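Local atomic coordinates of predicted ATPase involved in replication control, Cdc46/Mcm family (Methanopyrus kandleri AV19, PDB entry 3F8T), a protein that belongs to the MCM family and probably binds ATP and single-stranded DNA, as expected of a protein akin to replicative helicases. Residues G27-V32 / A67-T72; T39-R44 / L59-S64; R95-G100 / D173-H178. The protein carries 2 engineered substitutions. All coordinates share one frame; numbering follows the deposited sequence.

Contact 1 of 3, residues G27-V32 / A67-T72; sequences GLPTRV and ASWIAT
The six-membered end of the W69 indole is met by three apolar side chains, those of L28, P29 and V32. L28 reaches the rim of the ring: its CD2 lies near the indole plane, 3.7 Å from CH2 of W69. P29 and W69 point at each other from opposite directions, CD of P29 lying 4.0 Å from the same CH2 of W69, at a slant to the aromatic plane. V32 crosses W69 at about a right angle and brings both methyls to CZ3, the nearer being CG2 of V32 at 3.9 Å from CZ3 of W69. The indole gets there because its CG stands anti to the backbone N (chi1 -170°), which carries the ring out from helix 64-72 toward the start of helix 30-37. The next residue of the helix, I70, adds a looser contact, its CG1 lying 4.2 Å from CG1 of V32. No hydrogen bond links the two segments, so shape and apolar burial hold them together.

The indole is also stacked on the ring of H73, just past the end of its helix. With an alanine in place of W69, L28, P29 and V32 would probably lose their shared aromatic partner, leaving a gap between the two helices and H73 without its stacking mate. L28 itself continues inward onto L76, V77 and A80 of helix 74-88, and V32 and I70 extend the apolar patch to L66 and V77.

Just upstream, G27 with its positive phi is the C-prime residue of a Schellman motif that ends helix 19-25. This is packing of a helix against the turn and first residues of another helix, at the edge of the apolar interior of the helical N-terminal region of this MCM homolog.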
loop_
_atom_site.group_PDB
_atom_site.type_symbol
_atom_site.label_atom_id
_atom_site.label_comp_id
_atom_site.label_asym_id
_atom_site.label_seq_id
_atom_site.Cartn_x
_atom_site.Cartn_y
_atom_site.Cartn_z
ATOM N N GLY A 27 -7.288 -2.712 42.954
ATOM C CA GLY A 27 -6.131 -3.581 43.169
ATOM C C GLY A 27 -4.822 -2.987 42.697
ATOM O O GLY A 27 -3.948 -3.720 42.244
ATOM N N LEU A 28 -4.705 -1.660 42.808
ATOM C CA LEU A 28 -3.504 -0.913 42.419
ATOM C C LEU A 28 -2.761 -0.384 43.633
ATOM O O LEU A 28 -3.396 0.096 44.570
ATOM C CB LEU A 28 -3.885 0.290 41.540
ATOM C CG LEU A 28 -4.558 -0.023 40.206
ATOM C CD1 LEU A 28 -4.956 1.268 39.538
ATOM C CD2 LEU A 28 -3.606 -0.834 39.325
ATOM N N PRO A 29 -1.420 -0.434 43.608
ATOM C CA PRO A 29 -0.658 0.276 44.641
ATOM C C PRO A 29 -1.055 1.737 44.582
ATOM O O PRO A 29 -1.159 2.299 43.485
ATOM C CB PRO A 29 0.792 0.111 44.187
ATOM C CG PRO A 29 0.794 -1.094 43.323
ATOM C CD PRO A 29 -0.541 -1.118 42.641
ATOM N N THR A 30 -1.308 2.341 45.737
ATOM C CA THR A 30 -1.690 3.755 45.793
ATOM C C THR A 30 -0.736 4.679 45.009
ATOM O O THR A 30 -1.186 5.595 44.319
ATOM C CB THR A 30 -1.875 4.248 47.257
ATOM O OG1 THR A 30 -2.901 3.469 47.884
ATOM C CG2 THR A 30 -2.303 5.699 47.284
ATOM N N ARG A 31 0.568 4.433 45.104
ATOM C CA ARG A 31 1.547 5.284 44.412
ATOM C C ARG A 31 1.349 5.335 42.882
ATOM O O ARG A 31 1.562 6.381 42.257
ATOM C CB ARG A 31 2.990 4.919 44.791
ATOM C CG ARG A 31 3.425 3.501 44.463
ATOM C CD ARG A 31 4.957 3.314 44.613
ATOM N NE ARG A 31 5.713 4.005 43.562
ATOM C CZ ARG A 31 5.816 3.578 42.301
ATOM N NH1 ARG A 31 5.215 2.454 41.913
ATOM N NH2 ARG A 31 6.516 4.281 41.420
ATOM N N VAL A 32 0.935 4.214 42.287
ATOM C CA VAL A 32 0.616 4.181 40.859
ATOM C C VAL A 32 -0.370 5.287 40.516
ATOM O O VAL A 32 -0.107 6.085 39.604
ATOM C CB VAL A 32 0.082 2.789 40.392
ATOM C CG1 VAL A 32 -0.437 2.837 38.929
ATOM C CG2 VAL A 32 1.166 1.746 40.525
ATOM N N ALA A 67 5.984 3.436 33.798
ATOM C CA ALA A 67 5.340 3.504 32.489
ATOM C C ALA A 67 5.138 2.076 31.966
ATOM O O ALA A 67 4.059 1.694 31.512
ATOM C CB ALA A 67 6.208 4.339 31.511
ATOM N N SER A 68 6.194 1.287 32.064
ATOM C CA SER A 68 6.181 -0.102 31.651
ATOM C C SER A 68 5.159 -0.929 32.440
ATOM O O SER A 68 4.398 -1.697 31.852
ATOM C CB SER A 68 7.585 -0.679 31.822
ATOM O OG SER A 68 7.626 -1.991 31.319
ATOM N N TRP A 69 5.134 -0.765 33.761
ATOM C CA TRP A 69 4.206 -1.506 34.626
ATOM C C TRP A 69 2.763 -1.173 34.249
ATOM O O TRP A 69 1.890 -2.049 34.207
ATOM C CB TRP A 69 4.445 -1.136 36.093
ATOM C CG TRP A 69 3.695 -2.023 37.062
ATOM C CD1 TRP A 69 4.162 -3.168 37.656
ATOM C CD2 TRP A 69 2.359 -1.839 37.535
ATOM N NE1 TRP A 69 3.192 -3.708 38.480
ATOM C CE2 TRP A 69 2.076 -2.912 38.425
ATOM C CE3 TRP A 69 1.373 -0.866 37.314
ATOM C CZ2 TRP A 69 0.841 -3.046 39.071
ATOM C CZ3 TRP A 69 0.147 -0.992 37.957
ATOM C CH2 TRP A 69 -0.108 -2.080 38.834
ATOM N N ILE A 70 2.519 0.111 33.991
ATOM C CA ILE A 70 1.181 0.577 33.654
ATOM C C ILE A 70 0.709 -0.045 32.341
ATOM O O ILE A 70 -0.416 -0.545 32.265
ATOM C CB ILE A 70 1.102 2.128 33.622
ATOM C CG1 ILE A 70 1.218 2.685 35.046
ATOM C CG2 ILE A 70 -0.217 2.584 32.991
ATOM C CD1 ILE A 70 1.356 4.210 35.122
ATOM N N ALA A 71 1.581 -0.045 31.332
ATOM C CA ALA A 71 1.258 -0.650 30.036
ATOM C C ALA A 71 0.968 -2.136 30.219
ATOM O O ALA A 71 -0.029 -2.638 29.715
ATOM C CB ALA A 71 2.386 -0.429 29.025
ATOM N N THR A 72 1.825 -2.830 30.968
ATOM C CA THR A 72 1.603 -4.253 31.236
ATOM C C THR A 72 0.266 -4.529 31.933
ATOM O O THR A 72 -0.413 -5.493 31.590
ATOM C CB THR A 72 2.804 -4.871 32.001
ATOM O OG1 THR A 72 3.950 -4.779 31.152
ATOM C CG2 THR A 72 2.559 -6.367 32.342
#

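Contact 2 of 3, residues T39-R44 / L59-S64; sequences TESFQR and LRELDS
E61 lays its extended side chain over the first turn of helix 40-47, its carboxylate overlapping T39 and S41. One oxygen does the gripping. E61 OE1 takes the backbone N-H of S41 at 2.7 Å from S41 N, a nearly straight bond (165°) on the syn lone pair. The hydroxyl S41 OG donates to that oxygen as well, 2.7 Å from E61 OE1, but comes from above the carboxylate plane. S41 can offer both donors because its OG sits between the backbone N and the carbonyl carbon (chi1 53°), beside its own N-H. Two bonds thus hold OE1, and the early N-H groups of the helix probably help to stabilise its negative charge. The other oxygen, E61 OE2, receives a bond from a water 2.7 Å away, and that water also donates to E40 OE1; it bridges two acidic groups that might otherwise repel each other.

Next to the carboxylate, the T39 methyl meets L62: CG2 of T39 lies only 3.5 Å from CD2 of L62, a tight fit, with the side chains at about a right angle. T39 is the N-cap of the helix: its OG1 accepts weakly from F42 N and is also hydrogen-bonded to I36 O.

The contact therefore joins the N-terminus of helix 40-47 to the short 3-10 segment after strand 55-58. S41 OG is also bonded to D58 N at the end of that strand, T39 and L62 both rest on L57, and L62 reaches across to E35 of helix 30-37 and I70 of helix 64-72.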
loop_
_atom_site.group_PDB
_atom_site.type_symbol
_atom_site.label_atom_id
_atom_site.label_comp_id
_atom_site.label_asym_id
_atom_site.label_seq_id
_atom_site.Cartn_x
_atom_site.Cartn_y
_atom_site.Cartn_z
ATOM N N THR A 39 0.669 13.941 36.903
ATOM C CA THR A 39 1.198 14.259 35.579
ATOM C C THR A 39 0.492 15.465 34.964
ATOM O O THR A 39 -0.706 15.688 35.210
ATOM C CB THR A 39 1.106 13.062 34.595
ATOM O OG1 THR A 39 -0.259 12.668 34.433
ATOM C CG2 THR A 39 1.928 11.873 35.091
ATOM N N GLU A 40 1.230 16.237 34.164
ATOM C CA GLU A 40 0.649 17.407 33.492
ATOM C C GLU A 40 -0.459 16.994 32.532
ATOM O O GLU A 40 -1.530 17.595 32.545
ATOM C CB GLU A 40 1.706 18.245 32.760
ATOM C CG GLU A 40 1.410 19.746 32.829
ATOM C CD GLU A 40 2.010 20.543 31.673
ATOM O OE1 GLU A 40 3.103 20.171 31.174
ATOM O OE2 GLU A 40 1.376 21.547 31.256
ATOM N N SER A 41 -0.206 15.949 31.737
ATOM C CA SER A 41 -1.186 15.401 30.777
ATOM C C SER A 41 -2.526 15.147 31.450
ATOM O O SER A 41 -3.578 15.572 30.960
ATOM C CB SER A 41 -0.676 14.089 30.158
ATOM O OG SER A 41 -0.288 13.134 31.156
ATOM N N PHE A 42 -2.467 14.471 32.591
ATOM C CA PHE A 42 -3.661 14.086 33.316
ATOM C C PHE A 42 -4.413 15.270 33.897
ATOM O O PHE A 42 -5.625 15.365 33.711
ATOM C CB PHE A 42 -3.341 13.091 34.433
ATOM C CG PHE A 42 -4.555 12.436 35.004
ATOM C CD1 PHE A 42 -5.042 11.258 34.453
ATOM C CD2 PHE A 42 -5.224 13.001 36.074
ATOM C CE1 PHE A 42 -6.172 10.642 34.974
ATOM C CE2 PHE A 42 -6.355 12.394 36.598
ATOM C CZ PHE A 42 -6.830 11.218 36.041
ATOM N N GLN A 43 -3.699 16.135 34.622
ATOM C CA GLN A 43 -4.302 17.313 35.260
ATOM C C GLN A 43 -4.984 18.254 34.261
ATOM O O GLN A 43 -6.089 18.722 34.522
ATOM C CB GLN A 43 -3.274 18.094 36.088
ATOM C CG GLN A 43 -2.919 17.468 37.440
ATOM C CD GLN A 43 -4.086 17.426 38.434
ATOM O OE1 GLN A 43 -4.738 18.440 38.704
ATOM N NE2 GLN A 43 -4.333 16.249 39.004
ATOM N N ARG A 44 -4.320 18.520 33.134
ATOM C CA ARG A 44 -4.847 19.416 32.087
ATOM C C ARG A 44 -6.093 18.857 31.414
ATOM O O ARG A 44 -7.089 19.578 31.253
ATOM C CB ARG A 44 -3.791 19.745 31.023
ATOM C CG ARG A 44 -2.533 20.462 31.524
ATOM C CD ARG A 44 -2.788 21.436 32.683
ATOM N NE ARG A 44 -3.217 22.766 32.243
ATOM C CZ ARG A 44 -4.394 23.326 32.529
ATOM N NH1 ARG A 44 -5.297 22.686 33.268
ATOM N NH2 ARG A 44 -4.667 24.541 32.075
ATOM N N LEU A 59 2.515 8.546 29.223
ATOM C CA LEU A 59 3.404 7.667 29.977
ATOM C C LEU A 59 4.849 8.140 30.068
ATOM O O LEU A 59 5.583 7.728 30.970
ATOM C CB LEU A 59 3.350 6.252 29.382
ATOM C CG LEU A 59 1.982 5.571 29.527
ATOM C CD1 LEU A 59 1.934 4.257 28.743
ATOM C CD2 LEU A 59 1.650 5.345 31.008
ATOM N N ARG A 60 5.267 9.004 29.145
ATOM C CA ARG A 60 6.632 9.557 29.186
ATOM C C ARG A 60 6.789 10.521 30.348
ATOM O O ARG A 60 7.918 10.897 30.699
ATOM C CB ARG A 60 6.941 10.344 27.920
ATOM C CG ARG A 60 6.822 9.603 26.645
ATOM C CD ARG A 60 6.072 10.554 25.723
ATOM N NE ARG A 60 6.123 10.189 24.339
ATOM C CZ ARG A 60 5.178 10.495 23.457
ATOM N NH1 ARG A 60 4.071 11.150 23.821
ATOM N NH2 ARG A 60 5.342 10.115 22.211
ATOM N N GLU A 61 5.663 10.947 30.918
ATOM C CA GLU A 61 5.657 11.882 32.049
ATOM C C GLU A 61 5.892 11.148 33.373
ATOM O O GLU A 61 5.934 11.776 34.432
ATOM C CB GLU A 61 4.353 12.711 32.092
ATOM C CG GLU A 61 4.252 13.743 30.950
ATOM C CD GLU A 61 2.935 14.531 30.883
ATOM O OE1 GLU A 61 2.049 14.380 31.752
ATOM O OE2 GLU A 61 2.792 15.338 29.930
ATOM N N LEU A 62 6.064 9.824 33.286
ATOM C CA LEU A 62 6.317 8.961 34.440
ATOM C C LEU A 62 7.662 8.228 34.366
ATOM O O LEU A 62 8.227 8.049 33.283
ATOM C CB LEU A 62 5.204 7.911 34.565
ATOM C CG LEU A 62 3.795 8.441 34.834
ATOM C CD1 LEU A 62 2.786 7.337 34.775
ATOM C CD2 LEU A 62 3.739 9.126 36.195
ATOM N N ASP A 63 8.146 7.787 35.528
ATOM C CA ASP A 63 9.273 6.858 35.627
ATOM C C ASP A 63 9.112 5.712 34.619
ATOM O O ASP A 63 8.032 5.118 34.515
ATOM C CB ASP A 63 9.352 6.285 37.054
ATOM C CG ASP A 63 10.292 5.093 37.166
ATOM O OD1 ASP A 63 11.526 5.293 37.276
ATOM O OD2 ASP A 63 9.797 3.943 37.159
ATOM N N SER A 64 10.194 5.386 33.918
ATOM C CA SER A 64 10.164 4.406 32.831
ATOM C C SER A 64 9.681 3.035 33.255
ATOM O O SER A 64 8.940 2.374 32.514
ATOM C CB SER A 64 11.552 4.272 32.196
ATOM O OG SER A 64 11.832 5.405 31.405
HETATM O O HOH W 1 4.350 17.561 29.957
#

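Contact 3 of 3, residues R95-G100 / D173-H178; sequences RVRFRG and DALEVH
Strand 96-99 and strand 176-178 do not pair: the axes of these short strands come no closer than 10.1 Å, at 48° to each other, and the chain turns a corner at L175, the residue whose CA lies nearest that of R97. Side chains fill the space between. R97, bent at chi2, folds its guanidinium against this corner, so that L175 O sits over the centre of one face, 3.0 Å from CZ of R97. None of the R97 nitrogens makes a hydrogen bond to that carbonyl; the contact is one of oxygen on a cationic face. The L175 side chain runs past R97 in the opposite direction and sets its CD1 at the ring edge of F98, 4.0 Å from CD1 of F98.

E176 supplies the ionic link. Its OE2 accepts from R99 NE at 3.2 Å through the syn lone pair, a salt bridge whose N-H...O angle is only 138°, the guanidinium and carboxylate planes 86° apart. A water that takes the backbone N-H of F98 donates to the same oxygen, 2.7 Å from E176 OE2, while E176 OE1 receives a weak bond from H178 NE2.

L175 and E176 together face L164, forming a classic beta bulge in the OB-fold region. Charge attraction from R99, with R97 further off, and the burial of L175 probably both help to hold the N-terminal region against the OB fold.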
loop_
_atom_site.group_PDB
_atom_site.type_symbol
_atom_site.label_atom_id
_atom_site.label_comp_id
_atom_site.label_asym_id
_atom_site.label_seq_id
_atom_site.Cartn_x
_atom_site.Cartn_y
_atom_site.Cartn_z
ATOM N N ARG A 95 -13.885 8.685 29.182
ATOM C CA ARG A 95 -12.954 8.153 28.200
ATOM C C ARG A 95 -11.525 8.455 28.611
ATOM O O ARG A 95 -11.211 9.559 29.066
ATOM C CB ARG A 95 -13.254 8.695 26.801
ATOM C CG ARG A 95 -14.718 8.547 26.389
ATOM C CD ARG A 95 -14.887 8.115 24.923
ATOM N NE ARG A 95 -14.278 9.001 23.921
ATOM C CZ ARG A 95 -14.315 10.334 23.916
ATOM N NH1 ARG A 95 -14.948 11.010 24.866
ATOM N NH2 ARG A 95 -13.715 10.999 22.937
ATOM N N VAL A 96 -10.676 7.445 28.466
ATOM C CA VAL A 96 -9.275 7.537 28.844
ATOM C C VAL A 96 -8.406 7.162 27.651
ATOM O O VAL A 96 -8.690 6.199 26.933
ATOM C CB VAL A 96 -8.957 6.634 30.078
ATOM C CG1 VAL A 96 -7.453 6.512 30.300
ATOM C CG2 VAL A 96 -9.634 7.191 31.333
ATOM N N ARG A 97 -7.358 7.947 27.432
ATOM C CA ARG A 97 -6.414 7.674 26.366
ATOM C C ARG A 97 -5.020 7.607 26.965
ATOM O O ARG A 97 -4.725 8.282 27.960
ATOM C CB ARG A 97 -6.476 8.767 25.294
ATOM C CG ARG A 97 -7.834 8.897 24.569
ATOM C CD ARG A 97 -8.149 7.694 23.663
ATOM N NE ARG A 97 -9.402 7.871 22.928
ATOM C CZ ARG A 97 -10.546 7.248 23.210
ATOM N NH1 ARG A 97 -10.618 6.383 24.212
ATOM N NH2 ARG A 97 -11.627 7.486 22.473
ATOM N N PHE A 98 -4.172 6.789 26.365
ATOM C CA PHE A 98 -2.783 6.730 26.765
ATOM C C PHE A 98 -1.920 7.195 25.599
ATOM O O PHE A 98 -2.188 6.863 24.437
ATOM C CB PHE A 98 -2.388 5.310 27.186
ATOM C CG PHE A 98 -3.203 4.751 28.328
ATOM C CD1 PHE A 98 -4.419 4.104 28.086
ATOM C CD2 PHE A 98 -2.736 4.835 29.642
ATOM C CE1 PHE A 98 -5.174 3.564 29.143
ATOM C CE2 PHE A 98 -3.480 4.295 30.706
ATOM C CZ PHE A 98 -4.701 3.667 30.453
ATOM N N ARG A 99 -0.884 7.963 25.921
ATOM C CA ARG A 99 0.105 8.382 24.939
ATOM C C ARG A 99 1.471 7.932 25.430
ATOM O O ARG A 99 1.659 7.667 26.630
ATOM C CB ARG A 99 0.082 9.909 24.762
ATOM C CG ARG A 99 -1.310 10.513 24.513
ATOM C CD ARG A 99 -1.859 10.149 23.126
ATOM N NE ARG A 99 -3.327 10.153 23.059
ATOM C CZ ARG A 99 -4.085 11.220 22.791
ATOM N NH1 ARG A 99 -3.533 12.407 22.568
ATOM N NH2 ARG A 99 -5.413 11.102 22.755
ATOM N N GLY A 100 2.417 7.838 24.501
ATOM C CA GLY A 100 3.809 7.599 24.849
ATOM C C GLY A 100 4.098 6.206 25.356
ATOM O O GLY A 100 4.828 6.041 26.334
ATOM N N ASP A 173 -9.055 -4.432 22.220
ATOM C CA ASP A 173 -10.090 -3.435 22.426
ATOM C C ASP A 173 -9.526 -2.068 22.083
ATOM O O ASP A 173 -8.750 -1.498 22.840
ATOM C CB ASP A 173 -10.602 -3.461 23.878
ATOM C CG ASP A 173 -11.563 -4.606 24.121
ATOM O OD1 ASP A 173 -12.638 -4.608 23.481
ATOM O OD2 ASP A 173 -11.257 -5.491 24.948
ATOM N N ALA A 174 -9.937 -1.544 20.939
ATOM C CA ALA A 174 -9.387 -0.313 20.409
ATOM C C ALA A 174 -9.703 0.892 21.296
ATOM O O ALA A 174 -10.848 1.074 21.741
ATOM C CB ALA A 174 -9.890 -0.091 18.960
ATOM N N LEU A 175 -8.674 1.695 21.550
ATOM C CA LEU A 175 -8.806 2.996 22.216
ATOM C C LEU A 175 -8.689 4.144 21.213
ATOM O O LEU A 175 -9.352 5.168 21.346
ATOM C CB LEU A 175 -7.723 3.154 23.285
ATOM C CG LEU A 175 -7.858 2.259 24.518
ATOM C CD1 LEU A 175 -6.546 2.263 25.289
ATOM C CD2 LEU A 175 -9.029 2.700 25.416
ATOM N N GLU A 176 -7.815 3.972 20.225
ATOM C CA GLU A 176 -7.710 4.926 19.116
ATOM C C GLU A 176 -7.186 4.254 17.849
ATOM O O GLU A 176 -6.511 3.226 17.911
ATOM C CB GLU A 176 -6.870 6.174 19.452
ATOM C CG GLU A 176 -5.706 5.996 20.405
ATOM C CD GLU A 176 -5.047 7.337 20.782
ATOM O OE1 GLU A 176 -4.593 8.064 19.867
ATOM O OE2 GLU A 176 -4.971 7.663 21.992
ATOM N N VAL A 177 -7.513 4.864 16.711
ATOM C CA VAL A 177 -7.159 4.352 15.390
ATOM C C VAL A 177 -6.506 5.508 14.637
ATOM O O VAL A 177 -7.077 6.600 14.584
ATOM C CB VAL A 177 -8.410 3.834 14.627
ATOM C CG1 VAL A 177 -8.081 3.544 13.154
ATOM C CG2 VAL A 177 -8.965 2.585 15.294
ATOM N N HIS A 178 -5.295 5.276 14.128
ATOM C CA HIS A 178 -4.576 6.259 13.327
ATOM C C HIS A 178 -4.383 5.723 11.917
ATOM O O HIS A 178 -3.749 4.690 11.734
ATOM C CB HIS A 178 -3.223 6.583 13.953
ATOM C CG HIS A 178 -3.318 7.174 15.328
ATOM N ND1 HIS A 178 -3.761 8.460 15.557
ATOM C CD2 HIS A 178 -3.026 6.656 16.543
ATOM C CE1 HIS A 178 -3.740 8.706 16.856
ATOM N NE2 HIS A 178 -3.298 7.628 17.476
HETATM O O HOH W 2 -4.834 5.724 23.875
#

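How the contacts relate
From the N terminus, the chain passes through the turn into helix 30-37, and contact 1 brings that turn against helix 64-72, closing a loop of 34 intervening residues. Within this loop lies contact 2, a shorter closure joining the start of helix 40-47 to the segment after strand 55-58. The two touch where I70 and L62 pack, CD1 to CD1. Contact 3 follows in series, beginning with strand 96-99 and closing on the last strands of the OB-fold region, 171-174 and 176-180. It is tied to contact 2 by a probable hydrogen bond from L59 N to R99 O. Contacts 1 and 2 thus join helices and the strand-following segment within the N-terminal region, and contact 3 links that region to the OB fold.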